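Local coordinates for protein putative isocitrate dehydrogenase, NAD-dependent (Methylococcus capsulatus, PDB 6LKY) that probably oxidises isocitrate with NAD as coenzyme and a magnesium ion as cofactor, at residues Pro49-Asp52 with Ala53-Asp56; Val80-Thr83 with Leu84-Ala87. The protein carries 1 engineered substitution. All blocks are in the same frame, centred on the assembly; numbering follows the deposited sequence.

Contact 1 of 2, residues Pro49-Asp52 with Ala53-Asp56; sequences PLPD and ATLD
Leu50 reaches from the loop to Thr54 and Leu55 on the first turn of helix 52-61, one methyl branch for each. Leu50 CD2 lies against the Thr54 side chain, 3.9 Å from Thr54 CB and as near to the methyl CG2, while the other branch, Leu50 CD1, approaches Leu55 CG at 4.1 Å, the two leucine side chains crossing at about a right angle. Pro51 takes the N-cap position. Its ring has no side-chain acceptor to cap the first N-H groups; the carbonyl oxygen, Pro51 O, takes a weak, bent hydrogen bond from Thr54 N at 3.1 Å (129° at the hydrogen). The proline ring meanwhile rests beside Thr54 OG1, 3.9 Å from Pro51 CD. That hydroxyl, anti to its own carbonyl carbon (chi1 -60°), is held by Ser37 O, which leaves CG2 turned to Leu50. Asp52 opens the regular helical bonding: Asp56 N donates to Asp52 O at 2.9 Å in an almost straight bond (174°). As the first helical residue, Asp52 would probably have its negative charge stabilised by the helix dipole; the like charge of Asp56 is kept apart, Asp52 OD1 being 5.7 Å from Asp56 OD1. The loop thus leads into helix 52-61 at the protein surface, with Pro51 packed on Ala42 and Phe46 of helix 39-46 and Leu50 leaning on Val80, Thr83 and Leu84 of helix 80-87.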
loop_
_atom_site.group_PDB
_atom_site.type_symbol
_atom_site.label_atom_id
_atom_site.label_comp_id
_atom_site.label_asym_id
_atom_site.label_seq_id
_atom_site.Cartn_x
_atom_site.Cartn_y
_atom_site.Cartn_z
ATOM N N PRO A 49 17.114 -23.713 5.682
ATOM C CA PRO A 49 16.365 -23.048 4.594
ATOM C C PRO A 49 17.234 -22.620 3.411
ATOM O O PRO A 49 16.696 -22.377 2.327
ATOM C CB PRO A 49 15.713 -21.842 5.291
ATOM C CG PRO A 49 16.608 -21.550 6.473
ATOM C CD PRO A 49 17.176 -22.890 6.909
ATOM N N LEU A 50 18.552 -22.538 3.560
ATOM C CA LEU A 50 19.426 -22.128 2.462
ATOM C C LEU A 50 20.707 -22.939 2.546
ATOM O O LEU A 50 21.691 -22.503 3.154
ATOM C CB LEU A 50 19.731 -20.630 2.516
ATOM C CG LEU A 50 19.806 -19.807 1.224
ATOM C CD1 LEU A 50 20.690 -18.586 1.410
ATOM C CD2 LEU A 50 20.267 -20.610 0.048
ATOM N N PRO A 51 20.723 -24.142 1.972
ATOM C CA PRO A 51 21.972 -24.914 1.937
ATOM C C PRO A 51 23.070 -24.101 1.272
ATOM O O PRO A 51 22.818 -23.346 0.328
ATOM C CB PRO A 51 21.613 -26.160 1.115
ATOM C CG PRO A 51 20.120 -26.245 1.144
ATOM C CD PRO A 51 19.604 -24.840 1.316
ATOM N N ASP A 52 24.289 -24.241 1.804
ATOM C CA ASP A 52 25.451 -23.569 1.223
ATOM C C ASP A 52 25.595 -23.880 -0.256
ATOM O O ASP A 52 25.970 -23.005 -1.045
ATOM C CB ASP A 52 26.728 -23.981 1.963
ATOM C CG ASP A 52 26.937 -23.207 3.252
ATOM O OD1 ASP A 52 26.473 -22.044 3.344
ATOM O OD2 ASP A 52 27.564 -23.774 4.175
ATOM N N ALA A 53 25.313 -25.125 -0.649
ATOM C CA ALA A 53 25.472 -25.518 -2.047
ATOM C C ALA A 53 24.575 -24.701 -2.974
ATOM O O ALA A 53 24.969 -24.405 -4.108
ATOM C CB ALA A 53 25.191 -27.013 -2.201
ATOM N N THR A 54 23.380 -24.312 -2.511
ATOM C CA THR A 54 22.492 -23.471 -3.321
ATOM C C THR A 54 23.129 -22.114 -3.605
ATOM O O THR A 54 23.156 -21.640 -4.754
ATOM C CB THR A 54 21.154 -23.304 -2.597
ATOM O OG1 THR A 54 20.573 -24.597 -2.405
ATOM C CG2 THR A 54 20.182 -22.425 -3.405
ATOM N N LEU A 55 23.658 -21.476 -2.559
ATOM C CA LEU A 55 24.328 -20.190 -2.727
ATOM C C LEU A 55 25.573 -20.327 -3.600
ATOM O O LEU A 55 25.810 -19.508 -4.497
ATOM C CB LEU A 55 24.697 -19.623 -1.356
ATOM C CG LEU A 55 24.091 -18.291 -0.933
ATOM C CD1 LEU A 55 24.717 -17.861 0.383
ATOM C CD2 LEU A 55 24.296 -17.236 -2.016
ATOM N N ASP A 56 26.387 -21.360 -3.342
ATOM C CA ASP A 56 27.565 -21.612 -4.171
ATOM C C ASP A 56 27.179 -21.769 -5.636
ATOM O O ASP A 56 27.841 -21.219 -6.525
ATOM C CB ASP A 56 28.299 -22.866 -3.678
ATOM C CG ASP A 56 28.835 -22.718 -2.265
ATOM O OD1 ASP A 56 28.923 -21.571 -1.779
ATOM O OD2 ASP A 56 29.169 -23.750 -1.636
#

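Contact 2 of 2, residues Val80-Thr83 with Leu84-Ala87; sequences VNVT and LRQA. With NAD (nicotinamide-adenine-dinucleotide), chain C; CIT (citric acid), chain E.
Arg85 stretches back along its own helix so that its guanidinium lies with one face over Asn81 CB, 4.2 Å from Arg85 CZ, and both side chains grip one citrate, probably from the crystallisation liquor. The Arg85 chain is extended from CG to NE, carrying Arg85 NH2 to citrate O1 at 2.6 Å and Arg85 NH1 to citrate O5 at 3.0 Å, hydrogen bonds to two different carboxylates. Asn81 ND2 donates to citrate O3 on the third carboxylate at 2.9 Å (168°), while Asn81 OD1 accepts from Lys66 NZ; the same amide also touches the nicotinamide carboxamide of NAD. Arg85 NH2 also forms a salt bridge with Glu260, so this one nitrogen serves two carboxylates. With an alanine here in place of Arg85, two citrate carboxylates would probably lose these donors and Glu260 its cationic mate. On the apolar flank Val80 CG1 meets Leu84 CD2 at 3.7 Å, side by side. Val82 CG1 packs on Gln86 NE2 at 3.6 Å, an amide held by Tyr123 O. Four i to i+4 bonds, such as Arg85 N to Asn81 O at 3.0 Å, bind the turns. Helix 80-87 touches strand 92-98 through Arg85, on Asn93 and Arg95, and meets Ile177 of the second subunit through Val82.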
loop_
_atom_site.group_PDB
_atom_site.type_symbol
_atom_site.label_atom_id
_atom_site.label_comp_id
_atom_site.label_asym_id
_atom_site.label_seq_id
_atom_site.Cartn_x
_atom_site.Cartn_y
_atom_site.Cartn_z
ATOM N N VAL A 80 14.263 -16.386 2.904
ATOM C CA VAL A 80 15.327 -16.792 1.994
ATOM C C VAL A 80 15.343 -15.903 0.752
ATOM O O VAL A 80 16.406 -15.666 0.163
ATOM C CB VAL A 80 15.166 -18.284 1.637
ATOM C CG1 VAL A 80 16.289 -18.738 0.695
ATOM C CG2 VAL A 80 15.146 -19.129 2.916
ATOM N N ASN A 81 14.189 -15.388 0.333
ATOM C CA ASN A 81 14.175 -14.457 -0.795
ATOM C C ASN A 81 15.045 -13.249 -0.500
ATOM O O ASN A 81 15.894 -12.845 -1.317
ATOM C CB ASN A 81 12.739 -14.034 -1.098
ATOM C CG ASN A 81 11.836 -15.230 -1.363
ATOM O OD1 ASN A 81 12.086 -16.003 -2.290
ATOM N ND2 ASN A 81 10.811 -15.414 -0.525
ATOM N N VAL A 82 14.885 -12.701 0.706
ATOM C CA VAL A 82 15.624 -11.513 1.096
ATOM C C VAL A 82 17.093 -11.841 1.282
ATOM O O VAL A 82 17.973 -11.070 0.860
ATOM C CB VAL A 82 14.994 -10.913 2.362
ATOM C CG1 VAL A 82 15.912 -9.848 2.962
ATOM C CG2 VAL A 82 13.600 -10.361 2.019
ATOM N N THR A 83 17.382 -12.974 1.939
ATOM C CA THR A 83 18.767 -13.402 2.122
ATOM C C THR A 83 19.475 -13.559 0.781
ATOM O O THR A 83 20.618 -13.122 0.626
ATOM C CB THR A 83 18.829 -14.706 2.908
ATOM O OG1 THR A 83 18.341 -14.489 4.236
ATOM C CG2 THR A 83 20.257 -15.211 2.986
ATOM N N LEU A 84 18.817 -14.191 -0.195
ATOM C CA LEU A 84 19.405 -14.324 -1.528
ATOM C C LEU A 84 19.683 -12.953 -2.143
ATOM O O LEU A 84 20.797 -12.688 -2.611
ATOM C CB LEU A 84 18.472 -15.142 -2.429
ATOM C CG LEU A 84 18.755 -16.605 -2.813
ATOM C CD1 LEU A 84 19.950 -17.218 -2.102
ATOM C CD2 LEU A 84 17.523 -17.441 -2.589
ATOM N N ARG A 85 18.674 -12.062 -2.140
ATOM C CA ARG A 85 18.853 -10.727 -2.715
ATOM C C ARG A 85 20.046 -10.011 -2.096
ATOM O O ARG A 85 20.834 -9.371 -2.800
ATOM C CB ARG A 85 17.589 -9.880 -2.516
ATOM C CG ARG A 85 16.381 -10.352 -3.274
ATOM C CD ARG A 85 15.092 -9.838 -2.665
ATOM N NE ARG A 85 13.946 -10.314 -3.446
ATOM C CZ ARG A 85 12.687 -10.306 -3.022
ATOM N NH1 ARG A 85 12.394 -9.842 -1.813
ATOM N NH2 ARG A 85 11.724 -10.769 -3.808
ATOM N N GLN A 86 20.199 -10.115 -0.779
ATOM C CA GLN A 86 21.269 -9.393 -0.093
ATOM C C GLN A 86 22.628 -10.067 -0.253
ATOM O O GLN A 86 23.635 -9.382 -0.461
ATOM C CB GLN A 86 20.924 -9.238 1.384
ATOM C CG GLN A 86 19.717 -8.334 1.589
ATOM C CD GLN A 86 19.260 -8.276 3.036
ATOM O OE1 GLN A 86 19.604 -9.132 3.844
ATOM N NE2 GLN A 86 18.461 -7.273 3.359
ATOM N N ALA A 87 22.676 -11.400 -0.154
ATOM C CA ALA A 87 23.932 -12.137 -0.297
ATOM C C ALA A 87 24.512 -11.993 -1.702
ATOM O O ALA A 87 25.736 -11.984 -1.874
ATOM C CB ALA A 87 23.715 -13.615 0.038
HETATM P PA NAD C . 0.508 -15.531 -1.869
HETATM O O1A NAD C . 1.175 -16.871 -1.682
HETATM O O2A NAD C . 1.085 -14.803 -3.045
HETATM O O5B NAD C . -1.073 -15.745 -1.995
HETATM C C5B NAD C . -1.912 -14.597 -2.086
HETATM C C4B NAD C . -3.171 -14.969 -2.843
HETATM O O4B NAD C . -2.817 -15.034 -4.240
HETATM C C3B NAD C . -3.658 -16.343 -2.401
HETATM O O3B NAD C . -5.074 -16.365 -2.305
HETATM C C2B NAD C . -3.176 -17.258 -3.515
HETATM O O2B NAD C . -3.989 -18.426 -3.711
HETATM C C1B NAD C . -3.117 -16.341 -4.729
HETATM N N9A NAD C . -2.058 -16.912 -5.549
HETATM C C8A NAD C . -0.736 -16.261 -5.591
HETATM N N7A NAD C . -0.140 -17.053 -6.684
HETATM C C5A NAD C . -1.153 -16.976 -7.732
HETATM C C6A NAD C . -1.107 -18.197 -8.634
HETATM N N6A NAD C . 0.078 -18.103 -9.500
HETATM N N1A NAD C . -2.323 -18.176 -9.461
HETATM C C2A NAD C . -3.581 -18.295 -8.697
HETATM N N3A NAD C . -3.354 -18.158 -7.256
HETATM C C4A NAD C . -2.449 -17.050 -6.962
HETATM O O3 NAD C . 0.752 -14.585 -0.596
HETATM P PN NAD C . 0.601 -15.003 0.938
HETATM O O1N NAD C . -0.471 -16.014 1.190
HETATM O O2N NAD C . 0.356 -13.702 1.685
HETATM O O5D NAD C . 2.014 -15.631 1.377
HETATM C C5D NAD C . 2.248 -17.045 1.266
HETATM C C4D NAD C . 3.735 -17.325 1.445
HETATM O O4D NAD C . 4.487 -16.921 0.287
HETATM C C3D NAD C . 4.301 -16.569 2.648
HETATM O O3D NAD C . 5.087 -17.488 3.403
HETATM C C2D NAD C . 5.183 -15.510 2.011
HETATM O O2D NAD C . 6.322 -15.154 2.792
HETATM C C1D NAD C . 5.638 -16.172 0.718
HETATM N N1N NAD C . 6.129 -15.119 -0.207
HETATM C C2N NAD C . 6.948 -15.628 -1.298
HETATM C C3N NAD C . 7.524 -14.412 -1.987
HETATM C C7N NAD C . 8.747 -14.722 -2.856
HETATM O O7N NAD C . 8.773 -13.940 -4.043
HETATM N N7N NAD C . 8.868 -16.154 -3.118
HETATM C C4N NAD C . 6.479 -13.544 -2.670
HETATM C C5N NAD C . 5.292 -13.260 -1.771
HETATM C C6N NAD C . 5.020 -14.227 -0.615
HETATM C C1 CIT E . 8.484 -10.746 -2.279
HETATM O O1 CIT E . 9.127 -10.863 -3.339
HETATM O O2 CIT E . 7.503 -9.965 -2.259
HETATM C C2 CIT E . 8.910 -11.527 -1.052
HETATM C C3 CIT E . 8.499 -10.834 0.238
HETATM O O7 CIT E . 7.070 -10.924 0.389
HETATM C C4 CIT E . 9.180 -11.431 1.456
HETATM C C5 CIT E . 8.982 -12.917 1.542
HETATM O O3 CIT E . 9.980 -13.659 1.581
HETATM O O4 CIT E . 7.831 -13.407 1.598
HETATM C C6 CIT E . 8.889 -9.377 0.208
HETATM O O5 CIT E . 9.836 -9.025 -0.535
HETATM O O6 CIT E . 8.272 -8.543 0.919
#

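In the fold
The two contacts are both local, yet they differ in setting: contact 1 is at the surface, where loop and helix start meet, whereas contact 2 is largely buried, with Asn81 and Arg85 at the bound citrate and Asn81 in the NAD pocket. Their centres lie 11 Å apart and Leu50 joins them, Leu50 CG being 3.7 Å from Val80 CG1 and Leu50 CD1 3.8 Å from Leu84 CD1. Pro49 and Leu50 therefore pack on the flank of helix 80-87 that carries Val80 and Leu84. Chemistry follows place: contact 1 combines aliphatic packing with acids near a helix start, and contact 2 adds amide and guanidinium donors directed at carboxylates. Contact 2 alone reaches the second subunit.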